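Side-chain contacts in DHC, diheme cytochrome c (Rhodobacter sphaeroides, PDB 2FWT), which carries two covalently bound c-type hemes and probably transfers electrons, with the sphaeroides heme protein SHP as an interaction partner: residues 7-10 and 11-15; 28-31 and 32-35; 82-85 and 86-89. All blocks are in the same frame, centred on the assembly; numbering follows the deposited sequence.

The three contacts come in series along the chain and meet the same heme c. Interaction 1 spans helix 7-12 and the turn after it, interaction 2 lies on helix 27-34, the next helix in the chain, and interaction 3 falls in the loop between helices 49-61 and 89-98. The centres of interactions 1 and 2 are about 16 Å apart; interactions 1 and 3, about 20 Å apart, lie on opposite sides of the chain's centre. Interactions 2 and 3, with centres about 13 Å apart, touch through a probable hydrogen bond between Ser29 OG and Pro82 O and through packing of Ala32 and Leu33 on Leu83. Together they give this heme its covalent tether, an apolar wall and a polar grip on its propionates.

Interaction 1: 7-10 and 11-15; sequences PLTR and TECSA. With HEC (heme c), chain C.
Two donors of Thr11 converge on the carbonyl oxygen of Pro7. The backbone N of Thr11 makes the usual helical bond to Pro7 O, while its OG1, turned beside its own backbone N (chi1 -69°), reaches Pro7 O at 2.9 Å from the other face of the carbonyl plane. One residue further along, the side chains of Leu8 and Glu12 slant across each other, with Leu8 CD2 3.6 Å from Glu12 CG. Just past the helix, Ser14 OG bonds to Arg10 O at 2.6 Å, in the carbonyl plane. With chi1 at 68° this hydroxyl sits between its own backbone N and carbonyl carbon, pointing back to the last turn of the helix and lying beside the edge of the Arg10 guanidinium. On the buried side Thr9 CG2 lies 4.1 Å from Cys13 SG, whereas Thr9 OG1 is engaged by Asp6. Cys13 N still bonds to Thr9 O, and Cys13 SG is joined to the heme at CAB by a thioether bond of 2.1 Å. The C-terminal end of the helix thus leads into the first cysteine of a CXXCH heme-attachment motif, completed by Cys16 and the axial ligand His17.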
loop_
_atom_site.group_PDB
_atom_site.type_symbol
_atom_site.label_atom_id
_atom_site.label_comp_id
_atom_site.label_asym_id
_atom_site.label_seq_id
_atom_site.Cartn_x
_atom_site.Cartn_y
_atom_site.Cartn_z
ATOM N N PRO A 7 -8.958 9.459 -8.096
ATOM C CA PRO A 7 -10.266 8.973 -7.630
ATOM C C PRO A 7 -10.542 7.482 -7.778
ATOM O O PRO A 7 -11.039 6.876 -6.834
ATOM C CB PRO A 7 -11.257 9.811 -8.452
ATOM C CG PRO A 7 -10.487 11.056 -8.755
ATOM C CD PRO A 7 -9.098 10.615 -9.003
ATOM N N LEU A 8 -10.182 6.869 -8.911
ATOM C CA LEU A 8 -10.438 5.439 -9.097
ATOM C C LEU A 8 -9.627 4.608 -8.114
ATOM O O LEU A 8 -10.115 3.647 -7.551
ATOM C CB LEU A 8 -10.004 4.991 -10.489
ATOM C CG LEU A 8 -10.748 3.926 -11.289
ATOM C CD1 LEU A 8 -9.822 3.284 -12.276
ATOM C CD2 LEU A 8 -11.609 2.950 -10.565
ATOM N N THR A 9 -8.349 4.944 -7.985
ATOM C CA THR A 9 -7.479 4.208 -7.068
ATOM C C THR A 9 -7.952 4.432 -5.632
ATOM O O THR A 9 -8.063 3.472 -4.880
ATOM C CB THR A 9 -6.015 4.622 -7.231
ATOM O OG1 THR A 9 -5.617 4.388 -8.595
ATOM C CG2 THR A 9 -5.140 3.839 -6.271
ATOM N N ARG A 10 -8.246 5.678 -5.260
ATOM C CA ARG A 10 -8.660 5.975 -3.888
ATOM C C ARG A 10 -9.942 5.202 -3.548
ATOM O O ARG A 10 -10.050 4.652 -2.464
ATOM C CB ARG A 10 -8.808 7.489 -3.654
ATOM C CG ARG A 10 -9.363 7.934 -2.259
ATOM C CD ARG A 10 -8.288 7.966 -1.192
ATOM N NE ARG A 10 -8.661 8.353 0.191
ATOM C CZ ARG A 10 -9.617 7.799 0.956
ATOM N NH1 ARG A 10 -10.448 6.857 0.498
ATOM N NH2 ARG A 10 -9.782 8.253 2.203
ATOM N N THR A 11 -10.873 5.120 -4.496
ATOM C CA THR A 11 -12.120 4.395 -4.333
ATOM C C THR A 11 -11.925 2.898 -4.259
ATOM O O THR A 11 -12.387 2.253 -3.324
ATOM C CB THR A 11 -13.074 4.721 -5.523
ATOM O OG1 THR A 11 -13.473 6.090 -5.394
ATOM C CG2 THR A 11 -14.302 3.841 -5.518
ATOM N N GLU A 12 -11.216 2.313 -5.212
ATOM C CA GLU A 12 -11.141 0.871 -5.228
ATOM C C GLU A 12 -10.177 0.314 -4.185
ATOM O O GLU A 12 -10.347 -0.825 -3.739
ATOM C CB GLU A 12 -10.718 0.352 -6.603
ATOM C CG GLU A 12 -11.706 0.698 -7.723
ATOM C CD GLU A 12 -12.968 -0.136 -7.763
ATOM O OE1 GLU A 12 -13.170 -1.109 -6.981
ATOM O OE2 GLU A 12 -13.795 0.207 -8.652
ATOM N N CYS A 13 -9.160 1.081 -3.828
ATOM C CA CYS A 13 -8.079 0.552 -2.975
ATOM C C CYS A 13 -8.215 1.026 -1.513
ATOM O O CYS A 13 -7.330 0.749 -0.689
ATOM C CB CYS A 13 -6.729 0.908 -3.581
ATOM S SG CYS A 13 -6.543 0.154 -5.228
ATOM N N SER A 14 -9.340 1.683 -1.177
ATOM C CA SER A 14 -9.629 2.014 0.230
ATOM C C SER A 14 -10.788 1.152 0.802
ATOM O O SER A 14 -11.259 1.390 1.911
ATOM C CB SER A 14 -9.892 3.527 0.390
ATOM O OG SER A 14 -11.103 3.916 -0.245
ATOM N N ALA A 15 -11.183 0.124 0.037
ATOM C CA ALA A 15 -12.321 -0.719 0.335
ATOM C C ALA A 15 -12.101 -1.602 1.547
ATOM O O ALA A 15 -13.060 -1.919 2.250
HETATM FE FE HEC C . -5.060 -4.624 -0.375
HETATM C CHA HEC C . -2.709 -5.616 1.843
HETATM C CHB HEC C . -2.716 -2.733 -2.026
HETATM C CHC HEC C . -7.437 -3.528 -2.530
HETATM C CHD HEC C . -7.374 -6.612 1.145
HETATM N NA HEC C . -3.106 -4.217 -0.131
HETATM C C1A HEC C . -2.303 -4.748 0.864
HETATM C C2A HEC C . -0.961 -4.263 0.727
HETATM C C3A HEC C . -0.960 -3.445 -0.347
HETATM C C4A HEC C . -2.306 -3.403 -0.895
HETATM C CMA HEC C . 0.218 -2.670 -0.906
HETATM C CAA HEC C . 0.204 -4.621 1.657
HETATM C CBA HEC C . 0.204 -3.801 2.945
HETATM C CGA HEC C . 1.514 -4.012 3.679
HETATM O O1A HEC C . 2.502 -3.338 3.323
HETATM O O2A HEC C . 1.571 -4.843 4.623
HETATM N NB HEC C . -5.077 -3.367 -1.972
HETATM C C1B HEC C . -3.990 -2.747 -2.543
HETATM C C2B HEC C . -4.413 -2.086 -3.757
HETATM C C3B HEC C . -5.732 -2.328 -3.899
HETATM C C4B HEC C . -6.176 -3.079 -2.741
HETATM C CMB HEC C . -3.421 -1.357 -4.689
HETATM C CAB HEC C . -6.685 -1.903 -5.038
HETATM C CBB HEC C . -6.429 -2.511 -6.247
HETATM N NC HEC C . -7.032 -4.996 -0.620
HETATM C C1C HEC C . -7.842 -4.421 -1.576
HETATM C C2C HEC C . -9.195 -4.872 -1.380
HETATM C C3C HEC C . -9.191 -5.745 -0.370
HETATM C C4C HEC C . -7.827 -5.821 0.127
HETATM C CMC HEC C . -10.387 -4.436 -2.246
HETATM C CAC HEC C . -10.400 -6.544 0.192
HETATM C CBC HEC C . -11.157 -7.301 -0.661
HETATM N ND HEC C . -5.032 -5.881 1.173
HETATM C C1D HEC C . -6.105 -6.648 1.628
HETATM C C2D HEC C . -5.681 -7.484 2.729
HETATM C C3D HEC C . -4.233 -7.189 2.962
HETATM C C4D HEC C . -3.915 -6.181 1.957
HETATM C CMD HEC C . -6.495 -8.497 3.478
HETATM C CAD HEC C . -3.357 -7.838 4.026
HETATM C CBD HEC C . -3.441 -7.000 5.308
HETATM C CGD HEC C . -2.662 -7.624 6.440
HETATM O O1D HEC C . -1.815 -8.507 6.157
HETATM O O2D HEC C . -2.897 -7.212 7.621
#

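Interaction 2: 28-31 and 32-35; sequences RSWT and ALMA. With HEC (heme c), chain C.
Trp30 and Leu33, three residues apart on helix 27-34, slant across one another and with Met34 form an apolar heme-facing side of the helix in this c-type cytochrome. Leu33 CD1 comes within 4.0 Å of Trp30 CE3, set obliquely to the indole ring. The same leucine methyl lies 3.6 Å from the heme methyl CMA, and Trp30 CZ3 is 4.0 Å from CMA, so that leucine methyl, indole and heme methyl meet in a three-way contact. The indole touches a second heme methyl as well: Trp30 CZ3 is 3.8 Å from CMB, which likewise approaches the ring at a slant. The hydrogen bond from Trp30 NE1 to Ala22 O would restrict rotation of the ring, and Leu59 of helix 49-61 packs against it.

Backbone hydrogen bonds from Leu33 N to Ser29 O and from Met34 N to Trp30 O fix the spacing of these side chains, and the final one, from Ala35 N to Thr31 O, is weak. On the flank, Thr31 OG1 turns to Glu56 of helix 49-61. Met34 takes a different path from Leu33: a chi1 of -63° sets its CG beside the backbone N, 3.1 Å from Trp30 O, and bends at chi2 and chi3 then carry the thioether to the heme. There Met34 SD rests 3.7 Å from CBB of the heme, with CE of the same methionine 3.9 Å from that carbon.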
loop_
_atom_site.group_PDB
_atom_site.type_symbol
_atom_site.label_atom_id
_atom_site.label_comp_id
_atom_site.label_asym_id
_atom_site.label_seq_id
_atom_site.Cartn_x
_atom_site.Cartn_y
_atom_site.Cartn_z
ATOM N N ARG A 28 7.529 -2.372 -10.204
ATOM C CA ARG A 28 7.390 -3.821 -10.388
ATOM C C ARG A 28 6.511 -4.492 -9.334
ATOM O O ARG A 28 5.857 -5.484 -9.617
ATOM C CB ARG A 28 8.746 -4.485 -10.414
ATOM C CG ARG A 28 9.493 -4.482 -9.101
ATOM C CD ARG A 28 10.958 -4.852 -9.381
ATOM N NE ARG A 28 11.726 -4.859 -8.152
ATOM C CZ ARG A 28 12.277 -3.779 -7.581
ATOM N NH1 ARG A 28 12.182 -2.584 -8.130
ATOM N NH2 ARG A 28 12.931 -3.918 -6.440
ATOM N N SER A 29 6.500 -3.923 -8.127
ATOM C CA SER A 29 5.679 -4.392 -7.014
ATOM C C SER A 29 4.201 -4.067 -7.250
ATOM O O SER A 29 3.338 -4.918 -7.077
ATOM C CB SER A 29 6.156 -3.798 -5.692
ATOM O OG SER A 29 7.466 -4.270 -5.335
ATOM N N TRP A 30 3.895 -2.840 -7.665
ATOM C CA TRP A 30 2.517 -2.520 -8.030
ATOM C C TRP A 30 2.012 -3.405 -9.167
ATOM O O TRP A 30 0.885 -3.899 -9.118
ATOM C CB TRP A 30 2.380 -1.063 -8.388
ATOM C CG TRP A 30 2.555 -0.090 -7.245
ATOM C CD1 TRP A 30 3.433 0.931 -7.192
ATOM C CD2 TRP A 30 1.812 -0.041 -6.026
ATOM N NE1 TRP A 30 3.304 1.593 -6.044
ATOM C CE2 TRP A 30 2.300 1.041 -5.303
ATOM C CE3 TRP A 30 0.770 -0.820 -5.478
ATOM C CZ2 TRP A 30 1.796 1.399 -4.049
ATOM C CZ3 TRP A 30 0.247 -0.455 -4.233
ATOM C CH2 TRP A 30 0.752 0.642 -3.538
ATOM N N THR A 31 2.831 -3.634 -10.178
ATOM C CA THR A 31 2.416 -4.490 -11.302
ATOM C C THR A 31 2.133 -5.922 -10.806
ATOM O O THR A 31 1.148 -6.567 -11.197
ATOM C CB THR A 31 3.474 -4.462 -12.421
ATOM O OG1 THR A 31 3.454 -3.172 -13.035
ATOM C CG2 THR A 31 3.230 -5.538 -13.448
ATOM N N ALA A 32 2.994 -6.417 -9.937
ATOM C CA ALA A 32 2.811 -7.748 -9.395
ATOM C C ALA A 32 1.514 -7.866 -8.613
ATOM O O ALA A 32 0.779 -8.866 -8.732
ATOM C CB ALA A 32 3.990 -8.106 -8.529
ATOM N N LEU A 33 1.260 -6.888 -7.756
ATOM C CA LEU A 33 0.043 -6.877 -6.970
ATOM C C LEU A 33 -1.196 -6.773 -7.879
ATOM O O LEU A 33 -2.184 -7.519 -7.718
ATOM C CB LEU A 33 0.043 -5.722 -5.970
ATOM C CG LEU A 33 0.766 -5.865 -4.640
ATOM C CD1 LEU A 33 0.790 -4.528 -3.920
ATOM C CD2 LEU A 33 0.093 -6.921 -3.754
ATOM N N MET A 34 -1.146 -5.871 -8.848
ATOM C CA MET A 34 -2.321 -5.665 -9.709
ATOM C C MET A 34 -2.612 -6.878 -10.637
ATOM O O MET A 34 -3.729 -7.044 -11.163
ATOM C CB MET A 34 -2.169 -4.373 -10.504
ATOM C CG MET A 34 -2.107 -3.127 -9.629
ATOM S SD MET A 34 -3.559 -2.860 -8.588
ATOM C CE MET A 34 -4.833 -2.540 -9.804
ATOM N N ALA A 35 -1.603 -7.720 -10.811
ATOM C CA ALA A 35 -1.721 -8.903 -11.627
ATOM C C ALA A 35 -2.388 -10.082 -10.932
ATOM O O ALA A 35 -2.715 -11.081 -11.597
ATOM C CB ALA A 35 -0.371 -9.314 -12.115
HETATM FE FE HEC C . -5.060 -4.624 -0.375
HETATM C CHA HEC C . -2.709 -5.616 1.843
HETATM C CHB HEC C . -2.716 -2.733 -2.026
HETATM C CHC HEC C . -7.437 -3.528 -2.530
HETATM C CHD HEC C . -7.374 -6.612 1.145
HETATM N NA HEC C . -3.106 -4.217 -0.131
HETATM C C1A HEC C . -2.303 -4.748 0.864
HETATM C C2A HEC C . -0.961 -4.263 0.727
HETATM C C3A HEC C . -0.960 -3.445 -0.347
HETATM C C4A HEC C . -2.306 -3.403 -0.895
HETATM C CMA HEC C . 0.218 -2.670 -0.906
HETATM C CAA HEC C . 0.204 -4.621 1.657
HETATM C CBA HEC C . 0.204 -3.801 2.945
HETATM C CGA HEC C . 1.514 -4.012 3.679
HETATM O O1A HEC C . 2.502 -3.338 3.323
HETATM O O2A HEC C . 1.571 -4.843 4.623
HETATM N NB HEC C . -5.077 -3.367 -1.972
HETATM C C1B HEC C . -3.990 -2.747 -2.543
HETATM C C2B HEC C . -4.413 -2.086 -3.757
HETATM C C3B HEC C . -5.732 -2.328 -3.899
HETATM C C4B HEC C . -6.176 -3.079 -2.741
HETATM C CMB HEC C . -3.421 -1.357 -4.689
HETATM C CAB HEC C . -6.685 -1.903 -5.038
HETATM C CBB HEC C . -6.429 -2.511 -6.247
HETATM N NC HEC C . -7.032 -4.996 -0.620
HETATM C C1C HEC C . -7.842 -4.421 -1.576
HETATM C C2C HEC C . -9.195 -4.872 -1.380
HETATM C C3C HEC C . -9.191 -5.745 -0.370
HETATM C C4C HEC C . -7.827 -5.821 0.127
HETATM C CMC HEC C . -10.387 -4.436 -2.246
HETATM C CAC HEC C . -10.400 -6.544 0.192
HETATM C CBC HEC C . -11.157 -7.301 -0.661
HETATM N ND HEC C . -5.032 -5.881 1.173
HETATM C C1D HEC C . -6.105 -6.648 1.628
HETATM C C2D HEC C . -5.681 -7.484 2.729
HETATM C C3D HEC C . -4.233 -7.189 2.962
HETATM C C4D HEC C . -3.915 -6.181 1.957
HETATM C CMD HEC C . -6.495 -8.497 3.478
HETATM C CAD HEC C . -3.357 -7.838 4.026
HETATM C CBD HEC C . -3.441 -7.000 5.308
HETATM C CGD HEC C . -2.662 -7.624 6.440
HETATM O O1D HEC C . -1.815 -8.507 6.157
HETATM O O2D HEC C . -2.897 -7.212 7.621
#

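Interaction 3: 82-85 and 86-89; sequences PLRI and SELP. With HEC (heme c), chain C.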
loop_
_atom_site.group_PDB
_atom_site.type_symbol
_atom_site.label_atom_id
_atom_site.label_comp_id
_atom_site.label_asym_id
_atom_site.label_seq_id
_atom_site.Cartn_x
_atom_site.Cartn_y
_atom_site.Cartn_z
ATOM N N PRO A 82 9.086 -6.952 -3.778
ATOM C CA PRO A 82 8.253 -6.961 -2.582
ATOM C C PRO A 82 6.757 -6.874 -2.967
ATOM O O PRO A 82 6.431 -6.263 -3.993
ATOM C CB PRO A 82 8.708 -5.722 -1.802
ATOM C CG PRO A 82 9.612 -4.921 -2.724
ATOM C CD PRO A 82 9.965 -5.770 -3.899
ATOM N N LEU A 83 5.872 -7.490 -2.183
ATOM C CA LEU A 83 4.463 -7.218 -2.309
ATOM C C LEU A 83 3.952 -6.300 -1.197
ATOM O O LEU A 83 2.823 -5.812 -1.302
ATOM C CB LEU A 83 3.656 -8.507 -2.286
ATOM C CG LEU A 83 3.298 -9.233 -3.593
ATOM C CD1 LEU A 83 3.904 -8.662 -4.836
ATOM C CD2 LEU A 83 3.541 -10.736 -3.441
ATOM N N ARG A 84 4.752 -6.086 -0.145
ATOM C CA ARG A 84 4.277 -5.351 1.038
ATOM C C ARG A 84 5.204 -4.186 1.331
ATOM O O ARG A 84 6.445 -4.366 1.371
ATOM C CB ARG A 84 4.200 -6.256 2.285
ATOM C CG ARG A 84 3.150 -7.288 2.203
ATOM C CD ARG A 84 3.162 -8.152 3.435
ATOM N NE ARG A 84 2.042 -9.094 3.594
ATOM C CZ ARG A 84 0.880 -8.857 4.202
ATOM N NH1 ARG A 84 0.548 -7.658 4.627
ATOM N NH2 ARG A 84 0.005 -9.848 4.326
ATOM N N ILE A 85 4.599 -3.026 1.578
ATOM C CA ILE A 85 5.304 -1.888 2.129
ATOM C C ILE A 85 5.949 -2.289 3.470
ATOM O O ILE A 85 7.107 -1.953 3.752
ATOM C CB ILE A 85 4.355 -0.698 2.335
ATOM C CG1 ILE A 85 3.774 -0.214 0.984
ATOM C CG2 ILE A 85 5.085 0.458 3.022
ATOM C CD1 ILE A 85 2.461 0.539 1.136
ATOM N N SER A 86 5.195 -3.042 4.263
ATOM C CA SER A 86 5.609 -3.481 5.593
ATOM C C SER A 86 6.768 -4.480 5.595
ATOM O O SER A 86 7.273 -4.820 6.661
ATOM C CB SER A 86 4.400 -4.043 6.347
ATOM O OG SER A 86 3.927 -5.242 5.768
ATOM N N GLU A 87 7.194 -4.944 4.424
ATOM C CA GLU A 87 8.364 -5.823 4.277
ATOM C C GLU A 87 9.587 -5.127 3.675
ATOM O O GLU A 87 10.638 -5.748 3.503
ATOM C CB GLU A 87 8.006 -7.043 3.422
ATOM C CG GLU A 87 7.060 -7.999 4.140
ATOM C CD GLU A 87 7.686 -8.726 5.337
ATOM O OE1 GLU A 87 8.809 -9.281 5.210
ATOM O OE2 GLU A 87 7.042 -8.780 6.402
ATOM N N LEU A 88 9.481 -3.839 3.382
ATOM C CA LEU A 88 10.606 -3.116 2.822
ATOM C C LEU A 88 11.736 -2.963 3.826
ATOM O O LEU A 88 11.483 -2.797 4.997
ATOM C CB LEU A 88 10.196 -1.733 2.339
ATOM C CG LEU A 88 9.248 -1.732 1.137
ATOM C CD1 LEU A 88 8.775 -0.328 0.900
ATOM C CD2 LEU A 88 9.918 -2.308 -0.093
ATOM N N PRO A 89 12.991 -2.951 3.332
ATOM C CA PRO A 89 14.121 -2.749 4.234
ATOM C C PRO A 89 13.977 -1.557 5.201
ATOM O O PRO A 89 14.135 -1.728 6.427
ATOM C CB PRO A 89 15.287 -2.610 3.260
ATOM C CG PRO A 89 14.873 -3.537 2.147
ATOM C CD PRO A 89 13.446 -3.174 1.952
HETATM FE FE HEC C . -5.060 -4.624 -0.375
HETATM C CHA HEC C . -2.709 -5.616 1.843
HETATM C CHB HEC C . -2.716 -2.733 -2.026
HETATM C CHC HEC C . -7.437 -3.528 -2.530
HETATM C CHD HEC C . -7.374 -6.612 1.145
HETATM N NA HEC C . -3.106 -4.217 -0.131
HETATM C C1A HEC C . -2.303 -4.748 0.864
HETATM C C2A HEC C . -0.961 -4.263 0.727
HETATM C C3A HEC C . -0.960 -3.445 -0.347
HETATM C C4A HEC C . -2.306 -3.403 -0.895
HETATM C CMA HEC C . 0.218 -2.670 -0.906
HETATM C CAA HEC C . 0.204 -4.621 1.657
HETATM C CBA HEC C . 0.204 -3.801 2.945
HETATM C CGA HEC C . 1.514 -4.012 3.679
HETATM O O1A HEC C . 2.502 -3.338 3.323
HETATM O O2A HEC C . 1.571 -4.843 4.623
HETATM N NB HEC C . -5.077 -3.367 -1.972
HETATM C C1B HEC C . -3.990 -2.747 -2.543
HETATM C C2B HEC C . -4.413 -2.086 -3.757
HETATM C C3B HEC C . -5.732 -2.328 -3.899
HETATM C C4B HEC C . -6.176 -3.079 -2.741
HETATM C CMB HEC C . -3.421 -1.357 -4.689
HETATM C CAB HEC C . -6.685 -1.903 -5.038
HETATM C CBB HEC C . -6.429 -2.511 -6.247
HETATM N NC HEC C . -7.032 -4.996 -0.620
HETATM C C1C HEC C . -7.842 -4.421 -1.576
HETATM C C2C HEC C . -9.195 -4.872 -1.380
HETATM C C3C HEC C . -9.191 -5.745 -0.370
HETATM C C4C HEC C . -7.827 -5.821 0.127
HETATM C CMC HEC C . -10.387 -4.436 -2.246
HETATM C CAC HEC C . -10.400 -6.544 0.192
HETATM C CBC HEC C . -11.157 -7.301 -0.661
HETATM N ND HEC C . -5.032 -5.881 1.173
HETATM C C1D HEC C . -6.105 -6.648 1.628
HETATM C C2D HEC C . -5.681 -7.484 2.729
HETATM C C3D HEC C . -4.233 -7.189 2.962
HETATM C C4D HEC C . -3.915 -6.181 1.957
HETATM C CMD HEC C . -6.495 -8.497 3.478
HETATM C CAD HEC C . -3.357 -7.838 4.026
HETATM C CBD HEC C . -3.441 -7.000 5.308
HETATM C CGD HEC C . -2.662 -7.624 6.440
HETATM O O1D HEC C . -1.815 -8.507 6.157
HETATM O O2D HEC C . -2.897 -7.212 7.621
#
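A single arginine, Arg84, bridges both propionates of the heme, and Ser86, two residues later, holds one of them as well. This propionate-binding site is built on a short 3-10 turn at residues 85-87, just ahead of helix 89-98. The arginine chain runs extended from CG to NE and presents its guanidinium edge-on to the carboxylates: NH1 and NH2 both donate to O1D of one propionate, each at 2.9 Å, and NH1 also donates to O2A of the other, which lies in the guanidinium plane. Ser86 grips that second propionate by both oxygens. Its backbone N donates to O1A, with an N-H...O angle of 164°, while its OG reaches O2A at 2.6 Å. For the hydroxyl to do so, chi1 of 67° sets OG between the backbone N and the carbonyl carbon. Positive charge and several donors so close would be expected to favour ionised propionates, and Ser109 and Ser111 add further hydrogen bonds to the heme.

The turn itself is closed by hydrogen bonds from Glu87 N to Arg84 O and from Leu88 N to Ile85 O. Glu87 CG lies 3.8 Å from Arg84 CB, and a bend at chi2 turns the chain beyond it, where Glu87 OE2 forms a salt bridge with Lys92 of the following helix. Ile85 packs against Phe91 of that helix. Beyond the turn, Leu88 crosses Pro82 at about a right angle, its CD2 methyl resting 3.7 Å from CG of the proline ring.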